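Local coordinates for protein putative thioesterase (Syntrophus aciditrophicus SB, PDB 3HDU) that probably hydrolyses thioesters, as a hot-dog-fold member of the PaaI-like thioesterase family, at residues A[42-47]-A[71-76]. Numbering follows the deposited sequence.
Sequences VKLSFE and DMTAGL
Strand 42-47 and helix segment 71-76 run roughly antiparallel, their axes at 147° and 8.2 Å apart at closest approach, where the long central helix of the hot-dog fold (58-85) lies in the curve of its antiparallel sheet. Val42, Leu44 and Phe46, alternate residues on one side of the strand, face the helix and meet Thr73 and Leu76, one turn apart, in a buried contact made by van der Waals packing, with no hydrogen bond across it. Leu44 sits in the middle and divides its branches: CD1 passes alongside Thr73, 3.6 Å from its CA, while CD2 meets CD2 of Leu76 at 3.5 Å. Replacing Leu44 with an alanine would probably open a gap between strand and helix, leaving the Leu76 methyl CD2 and the flank of Thr73 without this apolar neighbour. Leu76 has CG trans to the backbone N (chi1 -179°), which brings its branched end up to Val42 and Leu44; its CG lies 4.1 Å from Val42 CG1, and helix 7-22 packs on the same side chain through Val16 and Phe20. The other methyl of Val42, CG2, rests against the Thr73 backbone, 3.4 Å from the carbonyl O, and also touches the Thr73 methyl. On the sheet, the Phe46 ring meets that of Phe119, the two planes about 20° apart. Thr73 OG1 hydrogen-bonds within its own helix to the carbonyl O of Ala69, yet also lies at the edge of the Phe46 ring, in its plane, 3.8 Å from CE1.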
# COMPACT_ATOMS: atom_id res chain seq x y z
N VAL A 42 14.01 -19.84 -0.94
CA VAL A 42 14.00 -20.67 -2.16
C VAL A 42 14.58 -19.86 -3.33
O VAL A 42 14.63 -18.63 -3.26
CB VAL A 42 12.59 -21.20 -2.54
CG1 VAL A 42 12.00 -22.01 -1.39
CG2 VAL A 42 11.65 -20.06 -2.94
N LYS A 43 15.00 -20.55 -4.38
CA LYS A 43 15.59 -19.90 -5.56
C LYS A 43 15.25 -20.70 -6.83
O LYS A 43 15.62 -21.87 -6.94
CB LYS A 43 17.11 -19.81 -5.39
CG LYS A 43 17.87 -19.02 -6.46
CD LYS A 43 19.37 -19.11 -6.22
CE LYS A 43 20.18 -18.51 -7.36
NZ LYS A 43 21.64 -18.84 -7.24
N LEU A 44 14.54 -20.05 -7.76
CA LEU A 44 14.17 -20.64 -9.05
C LEU A 44 14.84 -19.88 -10.18
O LEU A 44 14.97 -18.66 -10.11
CB LEU A 44 12.65 -20.59 -9.24
CG LEU A 44 11.76 -21.38 -8.27
CD1 LEU A 44 10.31 -21.14 -8.62
CD2 LEU A 44 12.07 -22.87 -8.31
N SER A 45 15.28 -20.61 -11.21
CA SER A 45 15.85 -20.02 -12.43
C SER A 45 14.88 -20.35 -13.56
O SER A 45 14.33 -21.45 -13.61
CB SER A 45 17.25 -20.54 -12.72
OG SER A 45 17.26 -21.93 -12.90
N PHE A 46 14.67 -19.37 -14.44
CA PHE A 46 13.74 -19.48 -15.56
C PHE A 46 14.46 -19.26 -16.88
O PHE A 46 15.50 -18.60 -16.91
CB PHE A 46 12.64 -18.45 -15.41
CG PHE A 46 11.81 -18.63 -14.17
CD1 PHE A 46 12.18 -18.03 -12.96
CD2 PHE A 46 10.64 -19.40 -14.20
CE1 PHE A 46 11.41 -18.20 -11.80
CE2 PHE A 46 9.86 -19.58 -13.04
CZ PHE A 46 10.24 -18.98 -11.84
N GLU A 47 13.90 -19.82 -17.96
CA GLU A 47 14.46 -19.69 -19.31
C GLU A 47 13.35 -19.45 -20.34
O GLU A 47 12.46 -20.29 -20.49
CB GLU A 47 15.27 -20.93 -19.69
CG GLU A 47 16.03 -20.82 -21.03
CD GLU A 47 16.82 -22.06 -21.41
OE1 GLU A 47 17.11 -22.90 -20.53
OE2 GLU A 47 17.14 -22.19 -22.61
N ASP A 71 5.26 -15.20 -8.62
CA ASP A 71 4.16 -15.94 -7.99
C ASP A 71 4.51 -17.41 -7.75
O ASP A 71 4.15 -17.97 -6.70
CB ASP A 71 2.88 -15.85 -8.85
CG ASP A 71 1.64 -16.39 -8.14
OD1 ASP A 71 1.49 -16.17 -6.92
OD2 ASP A 71 0.80 -17.03 -8.80
N MSE A 72 5.20 -18.03 -8.71
CA MSE A 72 5.65 -19.43 -8.60
C MSE A 72 6.74 -19.59 -7.54
O MSE A 72 6.69 -20.54 -6.76
CB MSE A 72 6.15 -19.96 -9.94
CG MSE A 72 5.06 -20.17 -10.99
SE MSE A 72 3.79 -21.56 -10.52
CE MSE A 72 4.99 -23.06 -10.42
N THR A 73 7.71 -18.67 -7.54
CA THR A 73 8.80 -18.66 -6.56
C THR A 73 8.22 -18.48 -5.15
O THR A 73 8.61 -19.20 -4.23
CB THR A 73 9.85 -17.54 -6.85
OG1 THR A 73 10.38 -17.71 -8.16
CG2 THR A 73 11.00 -17.57 -5.84
N ALA A 74 7.29 -17.54 -5.02
CA ALA A 74 6.59 -17.28 -3.74
C ALA A 74 5.79 -18.50 -3.26
O ALA A 74 5.78 -18.81 -2.07
CB ALA A 74 5.68 -16.06 -3.87
N GLY A 75 5.13 -19.18 -4.20
CA GLY A 75 4.37 -20.40 -3.91
C GLY A 75 5.21 -21.53 -3.34
O GLY A 75 4.77 -22.22 -2.41
N LEU A 76 6.41 -21.71 -3.90
CA LEU A 76 7.37 -22.70 -3.41
C LEU A 76 7.91 -22.31 -2.04
O LEU A 76 8.06 -23.17 -1.17
CB LEU A 76 8.52 -22.88 -4.41
CG LEU A 76 9.63 -23.90 -4.11
CD1 LEU A 76 9.06 -25.27 -3.83
CD2 LEU A 76 10.61 -23.95 -5.26